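Local coordinates for protein glucose-1-phosphate uridylyltransferase (Sphingomonas elodea, PDB 2UX8) that probably catalyses the transfer of a uridylyl group from UTP to alpha-D-glucose 1-phosphate, giving UDP-glucose and diphosphate, at residues 36-41 with 138-143; 109-114 with 127-132; 166-171 with 180-185; 277-282 with 286-291. One frame throughout, in Å; residues are numbered along the deposited sequence.

Overall arrangement
The loop after strand 16-21 meets the turn that leads into strand 142-145 in contact 1, which closes a span of nearly 100 residues. Contact 2 falls wholly within that span and packs strand 108-112 against the short helix 127-130. It also reaches the third subunit. Contacts 3 and 4 follow in series. Contact 3 closes a short loop between strands 164-170 and 181-188, beside the bound sugar phosphate. Contact 4 packs the end of helix 267-279 on helix 285-295. Contacts 1 and 4 touch through F143 and V277, and both reach the second subunit. Contacts 2 and 4 lie on opposite sides of the chain's centre, about 40 Å apart between centres.

Contact 1: residues 36-41 with 138-143; sequences PKEMLP and LLPDDF
K37 and D141 form a salt bridge between two turns of the GT-A-type nucleotidyltransferase fold. NZ of K37 lies 2.6 Å from OD2 of D141 and is hydrogen-bonded to it. The ammonium comes to the syn side of the carboxylate and stands 27° out of its plane. The two side chains cross at about a right angle. The K37 chain has CG anti to the backbone N (chi1 159°) and then bends at chi2 and again at chi4, which turns NZ onto the acid. A leucine in place of K37 would probably leave the D141 carboxylate without its charged mate and less restrained in rotation. Next to this pair, CG of E38 packs on the CG corner of the P140 ring at 4.1 Å, an apolar touch. The backbone positions both pairs. Residues 37-39 form a 3-10 segment, with M39 N bonded to P36 O. L139 to D142 make a type I beta turn, which holds P140 and D141 at its two central positions. The turn leads straight into the glucose 1-phosphate pocket, to which L139 and D142 belong. D142 is held there by R261 and by the backbone N of G214. The turn is closed by D142 N, which donates to L139 O at 3.0 Å.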
# COMPACT_ATOMS: atom_id res chain seq x y z
N PRO C 36 9.60 1.68 -7.35
CA PRO C 36 9.73 0.85 -8.55
C PRO C 36 10.69 1.55 -9.52
O PRO C 36 10.62 2.77 -9.72
CB PRO C 36 8.31 0.79 -9.09
CG PRO C 36 7.47 0.94 -7.85
CD PRO C 36 8.19 2.00 -7.08
N LYS C 37 11.60 0.78 -10.10
CA LYS C 37 12.56 1.27 -11.07
C LYS C 37 11.83 1.94 -12.22
O LYS C 37 12.26 2.96 -12.75
CB LYS C 37 13.36 0.07 -11.57
CG LYS C 37 14.05 0.25 -12.88
CD LYS C 37 15.26 1.14 -12.75
CE LYS C 37 16.04 1.17 -14.05
NZ LYS C 37 16.57 -0.18 -14.43
N GLU C 38 10.69 1.36 -12.59
CA GLU C 38 9.89 1.86 -13.69
C GLU C 38 9.30 3.24 -13.41
O GLU C 38 8.75 3.88 -14.30
CB GLU C 38 8.76 0.87 -14.00
CG GLU C 38 9.21 -0.54 -14.36
CD GLU C 38 9.36 -1.46 -13.15
OE1 GLU C 38 8.84 -1.12 -12.08
OE2 GLU C 38 9.98 -2.53 -13.28
N MET C 39 9.41 3.69 -12.17
CA MET C 39 8.88 4.98 -11.79
C MET C 39 9.93 6.08 -11.77
O MET C 39 9.60 7.24 -11.54
CB MET C 39 8.22 4.89 -10.42
CG MET C 39 6.96 4.08 -10.39
SD MET C 39 5.70 4.82 -11.38
CE MET C 39 5.30 6.23 -10.41
N LEU C 40 11.19 5.72 -12.00
CA LEU C 40 12.24 6.74 -12.02
C LEU C 40 11.87 7.70 -13.14
O LEU C 40 11.44 7.29 -14.22
CB LEU C 40 13.62 6.13 -12.27
CG LEU C 40 14.17 5.26 -11.13
CD1 LEU C 40 15.65 4.99 -11.37
CD2 LEU C 40 14.00 5.97 -9.81
N PRO C 41 12.03 9.00 -12.88
CA PRO C 41 11.69 10.01 -13.88
C PRO C 41 12.75 10.41 -14.88
O PRO C 41 13.92 10.52 -14.54
CB PRO C 41 11.30 11.21 -13.03
CG PRO C 41 12.29 11.09 -11.88
CD PRO C 41 12.33 9.60 -11.57
N LEU C 138 6.83 -4.05 -24.31
CA LEU C 138 7.72 -2.91 -24.15
C LEU C 138 8.44 -2.94 -22.81
O LEU C 138 7.83 -3.06 -21.75
CB LEU C 138 6.96 -1.58 -24.29
CG LEU C 138 6.15 -1.35 -25.57
CD1 LEU C 138 4.83 -2.08 -25.49
CD2 LEU C 138 5.90 0.13 -25.77
N LEU C 139 9.76 -2.84 -22.87
CA LEU C 139 10.57 -2.82 -21.68
C LEU C 139 10.91 -1.35 -21.44
O LEU C 139 11.76 -0.78 -22.13
CB LEU C 139 11.84 -3.64 -21.91
CG LEU C 139 11.74 -4.96 -22.70
CD1 LEU C 139 13.09 -5.70 -22.62
CD2 LEU C 139 10.64 -5.84 -22.14
N PRO C 140 10.25 -0.72 -20.46
CA PRO C 140 10.48 0.69 -20.14
C PRO C 140 11.92 1.16 -19.89
O PRO C 140 12.22 2.34 -20.10
CB PRO C 140 9.54 0.94 -18.96
CG PRO C 140 9.22 -0.43 -18.43
CD PRO C 140 9.15 -1.27 -19.66
N ASP C 141 12.81 0.28 -19.46
CA ASP C 141 14.20 0.67 -19.25
C ASP C 141 14.84 1.16 -20.55
O ASP C 141 15.79 1.93 -20.53
CB ASP C 141 15.03 -0.49 -18.70
CG ASP C 141 15.13 -0.48 -17.19
OD1 ASP C 141 14.46 0.35 -16.55
OD2 ASP C 141 15.88 -1.32 -16.65
N ASP C 142 14.32 0.68 -21.67
CA ASP C 142 14.82 1.11 -22.97
C ASP C 142 14.03 2.36 -23.37
O ASP C 142 12.95 2.29 -23.95
CB ASP C 142 14.67 -0.01 -24.00
CG ASP C 142 15.83 -0.98 -23.97
OD1 ASP C 142 15.68 -2.14 -24.40
OD2 ASP C 142 16.92 -0.58 -23.51
N PHE C 143 14.60 3.51 -23.01
CA PHE C 143 14.01 4.80 -23.29
C PHE C 143 14.25 5.11 -24.77
O PHE C 143 15.39 5.29 -25.21
CB PHE C 143 14.66 5.85 -22.37
CG PHE C 143 14.05 7.21 -22.48
CD1 PHE C 143 12.79 7.46 -21.97
CD2 PHE C 143 14.71 8.22 -23.17
CE1 PHE C 143 12.19 8.71 -22.15
CE2 PHE C 143 14.11 9.46 -23.36
CZ PHE C 143 12.85 9.70 -22.85

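Contact 2: residues 109-114 with 127-132; sequences AYVRQQ and RDIVGD
A109 and I129 bring a strand and a short helix together, with their CA atoms 8.6 Å apart. Residues 127-130 form a single helical turn. Residues 109-112 belong to strand 108-112. Both are part of a beta-alpha-beta crossover. It leaves the parallel sheet at strand 108-112, passes through helices 119-125 and 127-130, and returns to the sheet at strand 135-138. A109 and V111 lie on the strand face turned to the helix, while Y110 points to the other face and meets F65. The contact is small, buried and apolar. Its centre is CD1 of I129, which lies 3.8 Å from CG1 of V111 and 4.5 Å from CB of A109. The V111 and I129 side chains slide past each other in opposite directions. V111 offers CG1 because that branch is anti to its carbonyl carbon (chi1 -62°). I129 also packs on A109 of the third subunit. Residues 109-111 of this chain pair in an antiparallel ladder with a strand of that subunit, so the sheet runs on across the interface. R112 makes salt bridges to D76 and D79 of that same subunit. At the end of the helical turn, G131 leaves helical geometry with a positive phi of 81°. Its N still donates to R127 O, at 3.1 Å. The carbonyl O of I129 accepts from NZ of K16.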
# COMPACT_ATOMS: atom_id res chain seq x y z
N ALA C 109 -4.76 -3.34 -17.28
CA ALA C 109 -4.98 -4.48 -16.41
C ALA C 109 -3.67 -4.90 -15.77
O ALA C 109 -2.61 -4.77 -16.38
CB ALA C 109 -5.57 -5.62 -17.21
N TYR C 110 -3.75 -5.37 -14.53
CA TYR C 110 -2.57 -5.81 -13.78
C TYR C 110 -2.66 -7.28 -13.39
O TYR C 110 -3.74 -7.77 -13.06
CB TYR C 110 -2.39 -5.03 -12.48
CG TYR C 110 -2.40 -3.54 -12.61
CD1 TYR C 110 -3.60 -2.84 -12.74
CD2 TYR C 110 -1.21 -2.81 -12.60
CE1 TYR C 110 -3.61 -1.44 -12.87
CE2 TYR C 110 -1.20 -1.42 -12.72
CZ TYR C 110 -2.40 -0.74 -12.86
OH TYR C 110 -2.40 0.63 -12.97
N VAL C 111 -1.52 -7.96 -13.43
CA VAL C 111 -1.44 -9.35 -13.01
C VAL C 111 -0.12 -9.51 -12.31
O VAL C 111 0.91 -9.04 -12.79
CB VAL C 111 -1.52 -10.34 -14.18
CG1 VAL C 111 -2.85 -10.18 -14.87
CG2 VAL C 111 -0.37 -10.13 -15.15
N ARG C 112 -0.14 -10.16 -11.15
CA ARG C 112 1.07 -10.36 -10.36
C ARG C 112 1.90 -11.51 -10.91
O ARG C 112 1.38 -12.59 -11.18
CB ARG C 112 0.69 -10.64 -8.90
CG ARG C 112 -0.05 -9.50 -8.24
CD ARG C 112 0.86 -8.31 -8.00
NE ARG C 112 1.33 -8.26 -6.62
CZ ARG C 112 0.83 -7.44 -5.69
NH1 ARG C 112 -0.15 -6.60 -5.99
NH2 ARG C 112 1.31 -7.47 -4.45
N GLN C 113 3.19 -11.27 -11.05
CA GLN C 113 4.11 -12.27 -11.57
C GLN C 113 4.38 -13.33 -10.52
O GLN C 113 4.71 -14.47 -10.85
CB GLN C 113 5.41 -11.60 -11.97
CG GLN C 113 6.37 -12.53 -12.62
CD GLN C 113 7.74 -11.93 -12.77
OE1 GLN C 113 8.24 -11.26 -11.86
NE2 GLN C 113 8.38 -12.18 -13.91
N GLN C 114 4.25 -12.93 -9.26
CA GLN C 114 4.45 -13.79 -8.11
C GLN C 114 5.89 -14.19 -7.86
O GLN C 114 6.41 -13.99 -6.78
CB GLN C 114 3.59 -15.04 -8.23
CG GLN C 114 2.11 -14.78 -8.07
CD GLN C 114 1.28 -16.04 -8.20
OE1 GLN C 114 1.81 -17.15 -8.09
NE2 GLN C 114 -0.01 -15.88 -8.43
N ARG C 127 -0.87 -14.45 -20.86
CA ARG C 127 -1.49 -15.38 -21.80
C ARG C 127 -3.00 -15.30 -21.94
O ARG C 127 -3.52 -15.18 -23.06
CB ARG C 127 -1.10 -16.81 -21.45
CG ARG C 127 -1.36 -17.19 -20.01
CD ARG C 127 -0.64 -18.47 -19.64
NE ARG C 127 -0.41 -18.53 -18.20
CZ ARG C 127 -1.34 -18.84 -17.31
NH1 ARG C 127 -2.57 -19.12 -17.71
NH2 ARG C 127 -1.05 -18.87 -16.02
N ASP C 128 -3.71 -15.35 -20.83
CA ASP C 128 -5.16 -15.34 -20.89
C ASP C 128 -5.80 -14.00 -21.20
O ASP C 128 -6.96 -13.94 -21.63
CB ASP C 128 -5.74 -15.93 -19.59
CG ASP C 128 -5.45 -17.43 -19.46
OD1 ASP C 128 -5.53 -18.14 -20.49
OD2 ASP C 128 -5.17 -17.90 -18.34
N ILE C 129 -5.07 -12.91 -21.00
CA ILE C 129 -5.62 -11.59 -21.29
C ILE C 129 -5.43 -11.25 -22.76
O ILE C 129 -6.21 -10.51 -23.34
CB ILE C 129 -4.95 -10.53 -20.41
CG1 ILE C 129 -4.90 -11.04 -18.97
CG2 ILE C 129 -5.70 -9.20 -20.52
CD1 ILE C 129 -5.14 -10.01 -17.91
N VAL C 130 -4.40 -11.84 -23.37
CA VAL C 130 -4.11 -11.59 -24.77
C VAL C 130 -4.97 -12.49 -25.66
O VAL C 130 -5.63 -11.99 -26.57
CB VAL C 130 -2.64 -11.81 -25.04
CG1 VAL C 130 -2.39 -11.80 -26.54
CG2 VAL C 130 -1.84 -10.71 -24.33
N GLY C 131 -4.95 -13.79 -25.40
CA GLY C 131 -5.79 -14.70 -26.15
C GLY C 131 -5.26 -15.11 -27.50
O GLY C 131 -4.10 -15.51 -27.60
N ASP C 132 -6.10 -15.05 -28.53
CA ASP C 132 -5.62 -15.38 -29.87
C ASP C 132 -5.48 -14.04 -30.58
O ASP C 132 -6.19 -13.76 -31.53
CB ASP C 132 -6.61 -16.24 -30.65
CG ASP C 132 -5.92 -17.10 -31.71
OD1 ASP C 132 -6.52 -17.32 -32.77
OD2 ASP C 132 -4.78 -17.56 -31.47

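Contact 3: residues 166-171 with 180-185. With G1P (1-O-phosphono-alpha-D-glucopyranose), chain K.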
# COMPACT_ATOMS: atom_id res chain seq x y z
N ILE C 166 10.82 -6.89 -34.12
CA ILE C 166 11.57 -6.51 -32.93
C ILE C 166 12.46 -5.34 -33.30
O ILE C 166 12.85 -5.19 -34.45
CB ILE C 166 12.46 -7.66 -32.43
CG1 ILE C 166 13.30 -8.21 -33.58
CG2 ILE C 166 11.60 -8.75 -31.80
CD1 ILE C 166 14.32 -9.24 -33.17
N CYS C 167 12.78 -4.50 -32.33
CA CYS C 167 13.64 -3.36 -32.58
C CYS C 167 15.08 -3.87 -32.61
O CYS C 167 15.50 -4.62 -31.72
CB CYS C 167 13.48 -2.31 -31.50
SG CYS C 167 14.35 -0.80 -31.86
N ALA C 168 15.83 -3.47 -33.63
CA ALA C 168 17.21 -3.90 -33.77
C ALA C 168 18.15 -2.72 -33.74
O ALA C 168 17.80 -1.62 -34.20
CB ALA C 168 17.39 -4.69 -35.06
N GLU C 169 19.35 -2.96 -33.22
CA GLU C 169 20.34 -1.91 -33.08
C GLU C 169 21.76 -2.48 -33.07
O GLU C 169 22.05 -3.43 -32.34
CB GLU C 169 20.05 -1.15 -31.78
CG GLU C 169 20.92 0.04 -31.48
CD GLU C 169 20.54 0.67 -30.16
OE1 GLU C 169 19.34 0.96 -29.97
OE2 GLU C 169 21.44 0.87 -29.31
N GLU C 170 22.62 -1.90 -33.90
CA GLU C 170 24.02 -2.32 -33.99
C GLU C 170 24.70 -2.00 -32.67
O GLU C 170 24.63 -0.88 -32.18
CB GLU C 170 24.74 -1.58 -35.13
CG GLU C 170 24.49 -2.14 -36.51
CD GLU C 170 25.15 -3.49 -36.71
OE1 GLU C 170 26.38 -3.57 -36.52
OE2 GLU C 170 24.44 -4.46 -37.05
N VAL C 171 25.37 -2.99 -32.10
CA VAL C 171 26.05 -2.79 -30.83
C VAL C 171 27.52 -3.19 -30.93
O VAL C 171 27.89 -4.04 -31.73
CB VAL C 171 25.35 -3.62 -29.72
CG1 VAL C 171 26.14 -4.87 -29.41
CG2 VAL C 171 25.17 -2.78 -28.49
N GLY C 180 20.34 -10.37 -27.05
CA GLY C 180 19.98 -11.50 -27.87
C GLY C 180 20.50 -11.03 -29.21
O GLY C 180 20.30 -9.87 -29.57
N ILE C 181 21.18 -11.90 -29.95
CA ILE C 181 21.73 -11.48 -31.22
C ILE C 181 21.01 -12.05 -32.43
O ILE C 181 20.60 -13.21 -32.44
CB ILE C 181 23.23 -11.81 -31.29
CG1 ILE C 181 23.98 -10.96 -30.26
CG2 ILE C 181 23.78 -11.53 -32.68
CD1 ILE C 181 23.83 -9.46 -30.48
N ILE C 182 20.86 -11.22 -33.45
CA ILE C 182 20.18 -11.61 -34.67
C ILE C 182 21.13 -12.03 -35.79
O ILE C 182 22.21 -11.47 -35.94
CB ILE C 182 19.34 -10.44 -35.21
CG1 ILE C 182 18.33 -9.99 -34.16
CG2 ILE C 182 18.68 -10.84 -36.52
CD1 ILE C 182 17.60 -8.70 -34.52
N THR C 183 20.71 -13.04 -36.54
CA THR C 183 21.45 -13.53 -37.70
C THR C 183 20.66 -12.88 -38.83
O THR C 183 19.58 -13.35 -39.20
CB THR C 183 21.37 -15.06 -37.79
OG1 THR C 183 21.93 -15.63 -36.59
CG2 THR C 183 22.15 -15.57 -38.98
N PRO C 184 21.18 -11.78 -39.40
CA PRO C 184 20.53 -11.03 -40.48
C PRO C 184 20.42 -11.65 -41.85
O PRO C 184 21.29 -12.42 -42.27
CB PRO C 184 21.35 -9.74 -40.52
CG PRO C 184 22.72 -10.26 -40.29
CD PRO C 184 22.53 -11.25 -39.15
N GLY C 185 19.35 -11.29 -42.54
CA GLY C 185 19.09 -11.76 -43.89
C GLY C 185 18.99 -10.53 -44.77
O GLY C 185 19.79 -9.61 -44.64
C1 G1P K . 16.08 -9.08 -22.85
C2 G1P K . 16.11 -10.11 -24.00
C3 G1P K . 17.37 -9.87 -24.84
C4 G1P K . 17.29 -8.46 -25.42
C5 G1P K . 17.22 -7.46 -24.24
C6 G1P K . 17.12 -6.03 -24.79
O1 G1P K . 17.23 -9.29 -22.00
O2 G1P K . 16.14 -11.42 -23.44
O3 G1P K . 17.42 -10.81 -25.91
O4 G1P K . 18.45 -8.20 -26.21
O5 G1P K . 16.05 -7.73 -23.42
O6 G1P K . 17.04 -5.08 -23.72
P G1P K . 17.13 -8.35 -20.68
O1P G1P K . 15.88 -8.62 -19.93
O2P G1P K . 18.40 -8.63 -19.75
O3P G1P K . 17.16 -6.79 -21.10
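I166 and I182 meet in the apolar part of this contact, which joins two strands of the mixed sheet in the nucleotidyltransferase fold. Strands 164-170 and 181-188 are not neighbours in the sheet, and their backbones stand well apart: the CA atoms of A168 and I182 are 8.3 Å from each other. Side chains bridge the distance. I166 and I182 reach toward each other tip to tip, CD1 to CD1 at 3.6 Å. I182 also lays CD1 against CB of A168 at 4.1 Å. I166 has CG1 between its backbone N and carbonyl carbon (chi1 51°), and from there CD1 extends to I182. Y216 and V212 of the sugar phosphate site lie close to I166, so this packing adjoins the pocket wall.

The polar part is a bond to the ligand. G180 opens the second segment and belongs to the glucose 1-phosphate site. E199 and the carbonyl O of V212 also bind the ligand. The absence of a side chain at G180 is consistent with the close approach of the sugar here. The backbone N of G180 donates to O4 of the glucose at 3.0 Å, in a nearly straight bond (168°).

Contact 4: residues 277-282 with 286-291; sequences VALSRP and PAVRAF
Torsions bring L279 and V288 together. In L279, CG sits beside the backbone N (chi1 -73°), and CD2 turns to the second segment. In V288, a chi1 of 180° sets CG1 toward L279 and CG2 toward A278. CD2 of L279 then lies 4.4 Å from CG1 of V288 and 4.3 Å from CB of R289. The other V288 methyl, CG2, packs on CB of A278 at 4.2 Å. These are loose van der Waals contacts, and A278 and V288 are buried. The contact joins two consecutive helices near the C terminus, 267-279 and 285-295, which are linked by a short turn. This helix pair forms part of the interface with the second subunit: A278 and V288 pack on I271 of that subunit, and A287 and F291 on its Q272. At the turn the ring of P286 presents CD to the carbonyl O of P282. P286 stands in the first turn of its helix, where a proline is readily accepted. The polar ends of the arginines are held by other partners. R281 forms a salt bridge with D44. R289 forms a salt bridge to E285 through NE, and its NH1 donates to the carbonyl O of L296 of the second subunit. V277 O accepts two bonds from S280. One comes from S280 N at 3.0 Å. The other comes from S280 OG at 2.8 Å, tilted 20° from the carbonyl plane.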
# COMPACT_ATOMS: atom_id res chain seq x y z
N VAL C 277 16.54 14.95 -22.97
CA VAL C 277 15.17 15.44 -22.93
C VAL C 277 15.10 16.87 -22.42
O VAL C 277 14.34 17.68 -22.94
CB VAL C 277 14.28 14.52 -22.07
CG1 VAL C 277 12.85 15.04 -22.02
CG2 VAL C 277 14.32 13.11 -22.63
N ALA C 278 15.89 17.20 -21.41
CA ALA C 278 15.89 18.56 -20.88
C ALA C 278 16.38 19.54 -21.95
O ALA C 278 15.87 20.65 -22.03
CB ALA C 278 16.75 18.64 -19.62
N LEU C 279 17.34 19.14 -22.77
CA LEU C 279 17.84 20.04 -23.81
C LEU C 279 16.80 20.28 -24.89
O LEU C 279 16.86 21.26 -25.62
CB LEU C 279 19.10 19.49 -24.47
CG LEU C 279 20.35 19.55 -23.60
CD1 LEU C 279 21.51 18.96 -24.38
CD2 LEU C 279 20.63 21.00 -23.21
N SER C 280 15.83 19.37 -24.98
CA SER C 280 14.78 19.49 -25.98
C SER C 280 13.58 20.27 -25.46
O SER C 280 12.62 20.50 -26.19
CB SER C 280 14.32 18.11 -26.45
OG SER C 280 13.39 17.56 -25.53
N ARG C 281 13.64 20.67 -24.19
CA ARG C 281 12.54 21.42 -23.58
C ARG C 281 12.79 22.93 -23.58
O ARG C 281 13.74 23.42 -22.95
CB ARG C 281 12.33 20.98 -22.13
CG ARG C 281 11.88 19.55 -21.95
CD ARG C 281 10.47 19.33 -22.47
NE ARG C 281 9.94 18.03 -22.06
CZ ARG C 281 9.57 17.73 -20.82
NH1 ARG C 281 9.66 18.63 -19.85
NH2 ARG C 281 9.10 16.51 -20.56
N PRO C 282 11.93 23.68 -24.27
CA PRO C 282 11.98 25.14 -24.41
C PRO C 282 12.29 25.87 -23.11
O PRO C 282 13.14 26.77 -23.06
CB PRO C 282 10.57 25.48 -24.90
CG PRO C 282 10.20 24.30 -25.70
CD PRO C 282 10.68 23.16 -24.83
N PRO C 286 17.70 26.46 -21.90
CA PRO C 286 18.58 27.60 -21.66
C PRO C 286 19.40 27.41 -20.38
O PRO C 286 20.64 27.45 -20.41
CB PRO C 286 17.60 28.76 -21.55
CG PRO C 286 16.50 28.36 -22.47
CD PRO C 286 16.31 26.90 -22.10
N ALA C 287 18.71 27.20 -19.27
CA ALA C 287 19.35 27.02 -17.97
C ALA C 287 20.25 25.80 -17.90
O ALA C 287 21.39 25.87 -17.42
CB ALA C 287 18.30 26.94 -16.89
N VAL C 288 19.74 24.68 -18.38
CA VAL C 288 20.52 23.44 -18.36
C VAL C 288 21.76 23.53 -19.25
O VAL C 288 22.84 23.07 -18.85
CB VAL C 288 19.67 22.24 -18.80
CG1 VAL C 288 20.50 20.98 -18.79
CG2 VAL C 288 18.51 22.08 -17.86
N ARG C 289 21.61 24.10 -20.44
CA ARG C 289 22.73 24.26 -21.36
C ARG C 289 23.82 25.08 -20.66
O ARG C 289 24.95 24.63 -20.53
CB ARG C 289 22.27 24.97 -22.65
CG ARG C 289 23.39 25.33 -23.61
CD ARG C 289 22.87 26.04 -24.83
NE ARG C 289 22.18 25.15 -25.75
CZ ARG C 289 22.78 24.21 -26.46
NH1 ARG C 289 24.09 24.03 -26.36
NH2 ARG C 289 22.07 23.45 -27.28
N ALA C 290 23.44 26.27 -20.20
CA ALA C 290 24.35 27.18 -19.51
C ALA C 290 25.13 26.46 -18.42
O ALA C 290 26.35 26.62 -18.30
CB ALA C 290 23.56 28.33 -18.91
N PHE C 291 24.41 25.69 -17.62
CA PHE C 291 25.02 24.95 -16.52
C PHE C 291 25.96 23.85 -17.01
O PHE C 291 27.10 23.74 -16.54
CB PHE C 291 23.94 24.33 -15.65
CG PHE C 291 24.48 23.47 -14.56
CD1 PHE C 291 24.90 24.03 -13.37
CD2 PHE C 291 24.59 22.09 -14.73
CE1 PHE C 291 25.43 23.25 -12.36
CE2 PHE C 291 25.12 21.30 -13.73
CZ PHE C 291 25.54 21.88 -12.53